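Local structure of glycoside hydrolase YxiA (3LV4) at residues Gly121-Ser126 with Leu159-Gly164; Lys374-Asn379 with Met426-Leu431. The protein probably hydrolyses glycosidic bonds in arabinan as a calcium-containing family 43 glycoside hydrolase. All blocks are in the same frame, centred on the assembly; numbering follows the deposited sequence.

Contact 1 (Gly121-Ser126 with Leu159-Gly164); sequences GIFLKS and LWMVYG
Phe123 and Met161, the latter present as selenomethionine, reach toward each other from the two strands, and their meeting illustrates how two sheets can be joined by a few side chains across a wide backbone gap. The axes of the strand segments 121-126 and 159-163 come no closer than 12.4 Å, and their directions differ by 33°. The Met-aromatic contact, made here by selenium, is edge-on: Met161 SE lies 5.3 Å from the centroid of the Phe123 ring, 89° off its normal, so it faces the rim and not the pi cloud. Met161 leaves its strand extended and then bends at its last torsion (chi3 71°), which carries the methyl along the same rim, with Met161 CE 3.7 Å from Phe123 CE1.

The remaining apolar contacts centre on Leu124. Leu124 CD2 meets the hydroxyl end of Tyr163, 3.6 Å from Tyr163 CZ, and stands 4.3 Å from Met161 CE. A classic beta bulge, in which Phe123 and Leu124 both face Leu105 of strand 103-110, is consistent with two consecutive residues both reaching this packing.

Polar linkage comes from outside: Tyr163 OH donates a hydrogen bond to the carbonyl of Tyr188, whose own hydroxyl bonds to Lys125 O. Tyr188 thus bridges both segments. The Tyr163 side chain is about 6 Å from that of Asp148, a residue predicted to tune the catalytic acid. Packing between neighbouring four-stranded blades, here an outermost strand against an inner one, is characteristic of the family 43 five-bladed beta-propeller.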
ATOM      1  N   GLY A 121       7.329   8.824  24.133  1.00 12.82           N
ATOM      2  CA  GLY A 121       6.950  10.214  23.937  1.00 13.30           C
ATOM      3  C   GLY A 121       6.492  10.603  22.541  1.00 13.88           C
ATOM      4  O   GLY A 121       6.832   9.954  21.541  1.00 12.48           O
ATOM      5  N   ILE A 122       5.709  11.682  22.492  1.00 11.92           N
ATOM      6  CA  ILE A 122       5.306  12.329  21.248  1.00  8.72           C
ATOM      7  C   ILE A 122       6.474  13.119  20.675  1.00  8.29           C
ATOM      8  O   ILE A 122       7.185  13.802  21.423  1.00 11.08           O
ATOM      9  CB  ILE A 122       4.157  13.321  21.514  1.00 11.70           C
ATOM     10  CG1 ILE A 122       2.917  12.576  22.047  1.00 12.89           C
ATOM     11  CG2 ILE A 122       3.860  14.152  20.255  1.00 11.84           C
ATOM     12  CD1 ILE A 122       1.811  13.489  22.575  1.00 12.36           C
ATOM     13  N   PHE A 123       6.673  13.053  19.359  1.00  7.74           N
ATOM     14  CA  PHE A 123       7.771  13.801  18.736  1.00  9.82           C
ATOM     15  C   PHE A 123       7.353  14.648  17.529  1.00 11.54           C
ATOM     16  O   PHE A 123       8.156  15.413  17.007  1.00 12.20           O
ATOM     17  CB  PHE A 123       8.975  12.894  18.393  1.00  8.67           C
ATOM     18  CG  PHE A 123       8.677  11.824  17.367  1.00  9.27           C
ATOM     19  CD1 PHE A 123       8.806  12.093  16.005  1.00  8.25           C
ATOM     20  CD2 PHE A 123       8.288  10.558  17.763  1.00 10.04           C
ATOM     21  CE1 PHE A 123       8.547  11.117  15.058  1.00  8.98           C
ATOM     22  CE2 PHE A 123       8.022   9.562  16.817  1.00  9.77           C
ATOM     23  CZ  PHE A 123       8.151   9.837  15.469  1.00  9.66           C
ATOM     24  N   LEU A 124       6.097  14.522  17.103  1.00  9.89           N
ATOM     25  CA  LEU A 124       5.565  15.369  16.039  1.00 11.17           C
ATOM     26  C   LEU A 124       4.107  15.696  16.351  1.00 10.38           C
ATOM     27  O   LEU A 124       3.375  14.845  16.850  1.00 10.08           O
ATOM     28  CB  LEU A 124       5.671  14.655  14.683  1.00 13.94           C
ATOM     29  CG  LEU A 124       6.401  15.276  13.488  1.00 18.09           C
ATOM     30  CD1 LEU A 124       7.698  15.952  13.853  1.00 15.66           C
ATOM     31  CD2 LEU A 124       6.618  14.224  12.393  1.00 15.79           C
ATOM     32  N   LYS A 125       3.696  16.934  16.073  1.00  8.92           N
ATOM     33  CA  LYS A 125       2.293  17.322  16.205  1.00  8.54           C
ATOM     34  C   LYS A 125       1.857  18.118  14.989  1.00  9.31           C
ATOM     35  O   LYS A 125       2.676  18.794  14.365  1.00 11.22           O
ATOM     36  CB  LYS A 125       2.071  18.183  17.455  1.00  7.81           C
ATOM     37  CG  LYS A 125       2.093  17.434  18.779  1.00  9.14           C
ATOM     38  CD  LYS A 125       1.945  18.427  19.943  1.00 11.21           C
ATOM     39  CE  LYS A 125       1.710  17.726  21.268  1.00 14.87           C
ATOM     40  NZ  LYS A 125       1.778  18.688  22.409  1.00 16.68           N
ATOM     41  N   SER A 126       0.571  18.029  14.656  1.00  7.59           N
ATOM     42  CA  SER A 126      -0.014  18.869  13.618  1.00  5.78           C
ATOM     43  C   SER A 126      -1.337  19.426  14.121  1.00  9.81           C
ATOM     44  O   SER A 126      -1.885  18.945  15.126  1.00  9.81           O
ATOM     45  CB  SER A 126      -0.207  18.088  12.313  1.00  7.22           C
ATOM     46  OG  SER A 126      -0.925  16.886  12.508  1.00  8.75           O
ATOM     47  N   LEU A 159      18.336   4.888   8.877  1.00 11.58           N
ATOM     48  CA  LEU A 159      16.943   4.716   9.266  1.00 11.65           C
ATOM     49  C   LEU A 159      16.134   5.937   8.841  1.00 11.01           C
ATOM     50  O   LEU A 159      16.542   7.073   9.092  1.00 10.84           O
ATOM     51  CB  LEU A 159      16.844   4.516  10.786  1.00  9.75           C
ATOM     52  CG  LEU A 159      15.478   4.129  11.372  1.00 10.32           C
ATOM     53  CD1 LEU A 159      15.011   2.796  10.787  1.00 11.58           C
ATOM     54  CD2 LEU A 159      15.552   4.046  12.888  1.00  9.91           C
ATOM     55  N   TRP A 160      14.995   5.696   8.190  1.00  9.59           N
ATOM     56  CA  TRP A 160      14.119   6.761   7.698  1.00  8.50           C
ATOM     57  C   TRP A 160      12.710   6.541   8.206  1.00  9.16           C
ATOM     58  O   TRP A 160      12.337   5.418   8.551  1.00 10.31           O
ATOM     59  CB  TRP A 160      14.052   6.751   6.166  1.00  8.60           C
ATOM     60  CG  TRP A 160      15.355   6.967   5.468  1.00  9.15           C
ATOM     61  CD1 TRP A 160      16.241   6.005   5.068  1.00 10.28           C
ATOM     62  CD2 TRP A 160      15.911   8.224   5.058  1.00  9.55           C
ATOM     63  NE1 TRP A 160      17.319   6.589   4.440  1.00 11.72           N
ATOM     64  CE2 TRP A 160      17.141   7.948   4.422  1.00 11.84           C
ATOM     65  CE3 TRP A 160      15.493   9.558   5.171  1.00 10.53           C
ATOM     66  CZ2 TRP A 160      17.954   8.956   3.896  1.00 13.24           C
ATOM     67  CZ3 TRP A 160      16.308  10.559   4.650  1.00 11.75           C
ATOM     68  CH2 TRP A 160      17.520  10.250   4.020  1.00 13.16           C
HETATM   69  N   MSE A 161      11.921   7.609   8.240  1.00  8.38           N
HETATM   70  CA  MSE A 161      10.474   7.471   8.414  1.00  8.14           C
HETATM   71  C   MSE A 161       9.738   8.347   7.404  1.00 10.04           C
HETATM   72  O   MSE A 161       9.888   9.572   7.413  1.00 10.48           O
HETATM   73  CB  MSE A 161      10.032   7.847   9.825  1.00  9.33           C
HETATM   74  CG  MSE A 161       8.519   7.710  10.012  1.00 12.15           C
HETATM   75 SE   MSE A 161       7.903   8.354  11.772  1.00 20.54          SE
HETATM   76  CE  MSE A 161       8.171  10.271  11.470  1.00 16.78           C
ATOM     77  N   VAL A 162       8.950   7.718   6.537  1.00  7.90           N
ATOM     78  CA  VAL A 162       8.065   8.448   5.634  1.00  7.97           C
ATOM     79  C   VAL A 162       6.662   8.452   6.257  1.00  9.43           C
ATOM     80  O   VAL A 162       6.269   7.483   6.905  1.00  9.70           O
ATOM     81  CB  VAL A 162       8.050   7.793   4.235  1.00  6.30           C
ATOM     82  CG1 VAL A 162       7.492   6.354   4.303  1.00  7.23           C
ATOM     83  CG2 VAL A 162       7.267   8.653   3.222  1.00  8.11           C
ATOM     84  N   TYR A 163       5.906   9.535   6.083  1.00  8.93           N
ATOM     85  CA  TYR A 163       4.619   9.645   6.770  1.00  7.41           C
ATOM     86  C   TYR A 163       3.760  10.735   6.137  1.00  7.62           C
ATOM     87  O   TYR A 163       4.219  11.462   5.246  1.00  8.95           O
ATOM     88  CB  TYR A 163       4.837   9.953   8.263  1.00  7.60           C
ATOM     89  CG  TYR A 163       5.313  11.368   8.495  1.00  7.07           C
ATOM     90  CD1 TYR A 163       6.633  11.729   8.232  1.00  7.91           C
ATOM     91  CD2 TYR A 163       4.438  12.349   8.945  1.00  7.97           C
ATOM     92  CE1 TYR A 163       7.069  13.037   8.415  1.00  8.37           C
ATOM     93  CE2 TYR A 163       4.862  13.648   9.128  1.00  8.54           C
ATOM     94  CZ  TYR A 163       6.177  13.986   8.871  1.00  9.87           C
ATOM     95  OH  TYR A 163       6.591  15.277   9.062  1.00  9.38           O
ATOM     96  N   GLY A 164       2.521  10.859   6.610  1.00  6.75           N
ATOM     97  CA  GLY A 164       1.630  11.912   6.162  1.00  5.49           C
ATOM     98  C   GLY A 164       0.305  11.379   5.640  1.00  8.47           C
ATOM     99  O   GLY A 164       0.184  10.207   5.279  1.00  8.54           O
TER

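Contact 2 (Lys374-Asn379 with Met426-Leu431). With CA (calcium ion), chain D.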
ATOM      1  N   LYS A 374     -14.310  -7.934 -18.540  1.00 12.33           N
ATOM      2  CA  LYS A 374     -14.903  -8.251 -19.828  1.00 11.44           C
ATOM      3  C   LYS A 374     -14.060  -9.310 -20.527  1.00 11.02           C
ATOM      4  O   LYS A 374     -12.844  -9.381 -20.315  1.00  9.82           O
ATOM      5  CB  LYS A 374     -15.000  -6.989 -20.684  1.00 13.77           C
ATOM      6  CG  LYS A 374     -15.801  -5.896 -19.994  1.00 17.56           C
ATOM      7  CD  LYS A 374     -16.240  -4.822 -20.946  1.00 22.17           C
ATOM      8  CE  LYS A 374     -17.184  -3.857 -20.249  1.00 23.74           C
ATOM      9  NZ  LYS A 374     -17.196  -2.537 -20.918  1.00 27.25           N
ATOM     10  N   GLU A 375     -14.704 -10.128 -21.355  1.00 11.81           N
ATOM     11  CA  GLU A 375     -14.016 -11.243 -22.005  1.00 10.62           C
ATOM     12  C   GLU A 375     -13.220 -10.853 -23.238  1.00  9.95           C
ATOM     13  O   GLU A 375     -13.710 -10.134 -24.113  1.00 10.11           O
ATOM     14  CB  GLU A 375     -15.004 -12.358 -22.370  1.00 11.16           C
ATOM     15  CG  GLU A 375     -15.741 -12.902 -21.184  1.00 16.61           C
ATOM     16  CD  GLU A 375     -16.566 -14.128 -21.515  1.00 20.97           C
ATOM     17  OE1 GLU A 375     -16.477 -14.634 -22.656  1.00 25.98           O
ATOM     18  OE2 GLU A 375     -17.304 -14.593 -20.628  1.00 20.66           O
ATOM     19  N   ILE A 376     -11.988 -11.353 -23.290  1.00  8.43           N
ATOM     20  CA  ILE A 376     -11.125 -11.196 -24.445  1.00  8.97           C
ATOM     21  C   ILE A 376     -10.534 -12.555 -24.774  1.00 12.08           C
ATOM     22  O   ILE A 376     -10.662 -13.498 -23.989  1.00 13.24           O
ATOM     23  CB  ILE A 376      -9.972 -10.212 -24.159  1.00  9.39           C
ATOM     24  CG1 ILE A 376      -9.059 -10.747 -23.046  1.00 10.12           C
ATOM     25  CG2 ILE A 376     -10.522  -8.833 -23.794  1.00 10.26           C
ATOM     26  CD1 ILE A 376      -7.744  -9.987 -22.920  1.00 12.30           C
ATOM     27  N   ARG A 377      -9.903 -12.663 -25.939  1.00 12.38           N
ATOM     28  CA  ARG A 377      -9.142 -13.865 -26.269  1.00 11.70           C
ATOM     29  C   ARG A 377      -7.734 -13.509 -26.710  1.00 13.03           C
ATOM     30  O   ARG A 377      -7.541 -12.632 -27.558  1.00 13.40           O
ATOM     31  CB  ARG A 377      -9.834 -14.690 -27.359  1.00 11.80           C
ATOM     32  CG  ARG A 377      -9.042 -15.929 -27.748  1.00 14.23           C
ATOM     33  CD  ARG A 377      -9.825 -16.865 -28.657  1.00 19.36           C
ATOM     34  NE  ARG A 377      -9.064 -18.081 -28.937  1.00 24.28           N
ATOM     35  CZ  ARG A 377      -9.052 -19.158 -28.155  1.00 28.26           C
ATOM     36  NH1 ARG A 377      -9.769 -19.185 -27.036  1.00 29.47           N
ATOM     37  NH2 ARG A 377      -8.325 -20.216 -28.491  1.00 28.83           N
ATOM     38  N   LEU A 378      -6.747 -14.169 -26.109  1.00 11.83           N
ATOM     39  CA  LEU A 378      -5.390 -14.126 -26.624  1.00 12.49           C
ATOM     40  C   LEU A 378      -5.310 -15.234 -27.660  1.00 12.60           C
ATOM     41  O   LEU A 378      -5.205 -16.412 -27.304  1.00 14.13           O
ATOM     42  CB  LEU A 378      -4.369 -14.367 -25.510  1.00 11.53           C
ATOM     43  CG  LEU A 378      -4.377 -13.375 -24.345  1.00 15.14           C
ATOM     44  CD1 LEU A 378      -3.148 -13.564 -23.462  1.00 13.94           C
ATOM     45  CD2 LEU A 378      -4.472 -11.944 -24.845  1.00 17.59           C
ATOM     46  N   ASN A 379      -5.396 -14.859 -28.934  1.00 13.29           N
ATOM     47  CA  ASN A 379      -5.387 -15.834 -30.021  1.00 14.43           C
ATOM     48  C   ASN A 379      -3.994 -16.346 -30.341  1.00 15.66           C
ATOM     49  O   ASN A 379      -2.995 -15.673 -30.095  1.00 16.95           O
ATOM     50  CB  ASN A 379      -6.014 -15.242 -31.286  1.00 16.85           C
ATOM     51  CG  ASN A 379      -7.466 -14.869 -31.093  1.00 18.97           C
ATOM     52  OD1 ASN A 379      -8.356 -15.684 -31.317  1.00 20.76           O
ATOM     53  ND2 ASN A 379      -7.713 -13.637 -30.663  1.00 18.84           N
HETATM   54  N   MSE A 426      -4.803 -19.364 -15.270  1.00  9.47           N
HETATM   55  CA  MSE A 426      -3.652 -18.606 -15.748  1.00 10.49           C
HETATM   56  C   MSE A 426      -3.978 -17.125 -15.631  1.00 10.08           C
HETATM   57  O   MSE A 426      -5.079 -16.708 -15.969  1.00 12.61           O
HETATM   58  CB  MSE A 426      -3.337 -18.948 -17.209  1.00 11.95           C
HETATM   59  CG  MSE A 426      -2.187 -18.117 -17.799  1.00 11.85           C
HETATM   60 SE   MSE A 426      -0.492 -18.379 -16.824  1.00 22.10          SE
HETATM   61  CE  MSE A 426      -0.163 -20.244 -17.352  1.00 17.07           C
ATOM     62  N   THR A 427      -3.036 -16.322 -15.153  1.00  9.96           N
ATOM     63  CA  THR A 427      -3.281 -14.890 -15.081  1.00  8.75           C
ATOM     64  C   THR A 427      -2.168 -14.123 -15.776  1.00  8.89           C
ATOM     65  O   THR A 427      -1.099 -14.660 -16.040  1.00  9.10           O
ATOM     66  CB  THR A 427      -3.391 -14.396 -13.614  1.00  8.33           C
ATOM     67  OG1 THR A 427      -2.084 -14.330 -13.019  1.00  9.63           O
ATOM     68  CG2 THR A 427      -4.284 -15.333 -12.796  1.00  9.42           C
ATOM     69  N   PHE A 428      -2.436 -12.861 -16.088  1.00  9.28           N
ATOM     70  CA  PHE A 428      -1.379 -11.931 -16.422  1.00  9.10           C
ATOM     71  C   PHE A 428      -1.691 -10.593 -15.773  1.00  8.84           C
ATOM     72  O   PHE A 428      -2.841 -10.298 -15.458  1.00  9.77           O
ATOM     73  CB  PHE A 428      -1.174 -11.793 -17.946  1.00  9.52           C
ATOM     74  CG  PHE A 428      -2.347 -11.207 -18.682  1.00  9.74           C
ATOM     75  CD1 PHE A 428      -2.542  -9.834 -18.725  1.00 11.19           C
ATOM     76  CD2 PHE A 428      -3.230 -12.030 -19.372  1.00  9.63           C
ATOM     77  CE1 PHE A 428      -3.615  -9.286 -19.425  1.00 13.75           C
ATOM     78  CE2 PHE A 428      -4.303 -11.493 -20.077  1.00 11.91           C
ATOM     79  CZ  PHE A 428      -4.499 -10.116 -20.097  1.00 14.56           C
ATOM     80  N   SER A 429      -0.654  -9.798 -15.550  1.00  9.17           N
ATOM     81  CA  SER A 429      -0.815  -8.491 -14.934  1.00  8.50           C
ATOM     82  C   SER A 429       0.233  -7.601 -15.558  1.00  7.60           C
ATOM     83  O   SER A 429       1.408  -7.958 -15.577  1.00  8.99           O
ATOM     84  CB  SER A 429      -0.606  -8.574 -13.421  1.00  7.00           C
ATOM     85  OG  SER A 429      -0.762  -7.297 -12.814  1.00  8.80           O
ATOM     86  N   ALA A 430      -0.182  -6.462 -16.100  1.00  8.27           N
ATOM     87  CA  ALA A 430       0.751  -5.638 -16.860  1.00  8.23           C
ATOM     88  C   ALA A 430       0.498  -4.142 -16.676  1.00  9.22           C
ATOM     89  O   ALA A 430      -0.567  -3.737 -16.204  1.00  8.61           O
ATOM     90  CB  ALA A 430       0.704  -6.016 -18.347  1.00  9.72           C
ATOM     91  N   LEU A 431       1.485  -3.333 -17.063  1.00  8.55           N
ATOM     92  CA  LEU A 431       1.432  -1.889 -16.874  1.00  7.09           C
ATOM     93  C   LEU A 431       1.915  -1.172 -18.120  1.00  9.29           C
ATOM     94  O   LEU A 431       2.829  -1.644 -18.794  1.00  9.39           O
ATOM     95  CB  LEU A 431       2.345  -1.470 -15.714  1.00  7.80           C
ATOM     96  CG  LEU A 431       1.943  -1.809 -14.270  1.00  8.18           C
ATOM     97  CD1 LEU A 431       3.118  -1.587 -13.318  1.00 11.60           C
ATOM     98  CD2 LEU A 431       0.741  -0.975 -13.831  1.00 10.90           C
TER
HETATM   99 CA    CA D 504     -17.730 -13.746 -18.349  1.00 17.73          CA
HETATM  100  O   HOH W   1     -20.164 -12.656 -19.236  1.00 40.55           O
HETATM  101  O   HOH W   2     -17.395 -11.266 -18.298  1.00 13.92           O
HETATM  102  O   HOH W   3     -17.544 -16.368 -17.806  1.00 31.36           O
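Phe428 and Leu378 both point across the gap, and their first torsions place the groups: in Phe428, chi1 of 64° sets CG between the backbone N and the carbonyl carbon, and in Leu378, chi1 of -60° puts CG opposite the carbonyl carbon. The two side chains pass at a slant, with Leu378 CD1 4.1 Å from Phe428 CE2. Ile376 reaches the rim of the Phe428 ring, near its plane, with Ile376 CD1 4.3 Å from Phe428 CZ. One aromatic group therefore receives two aliphatic tips, in a buried and purely apolar contact.

Strand alternation separates this chemistry from that of Glu375. Its side chain, extended beyond CG, binds calcium through a single carboxylate oxygen, with Glu375 OE2 2.5 Å from the metal. Three waters also coordinate the ion, and Glu358 and Asn281 complete the site. The ion thereby links strands 355-363 and 371-378 to the residue immediately following strand 272-280.

Tyr357 of strand 355-363 touches Ile376 and Leu378 and meets the Phe428 ring, while Phe413 of strand 407-418 also packs on Phe428. Strand 371-378 runs between 355-363 and 383-386, and strand 423-432 between 407-418 and 437-442. Antiparallel pairing continues from 355-363 through these neighbours and back to it by way of 437-442, closing an eight-stranded barrel like that of lipocalins, across whose interior the contact reaches.

The two contacts show one principle in two folds: strands that are not paired are joined by largely buried side chains. Their centres lie 42 Å apart on opposite sides of the chain's centre, and they share no strand. Contact 1 joins two separate propeller blades and includes the partly exposed Phe123, whereas contact 2 spans the inside of one curled barrel and its three touching residues are all buried. Chemistry follows place. The blade interface combines a Met-aromatic edge with a tyrosine whose polar end is satisfied by a third residue, close to the predicted catalytic groups. Contact 2 is plain hydrocarbon against ring, while the calcium-binding Glu375 of the same strand is exposed.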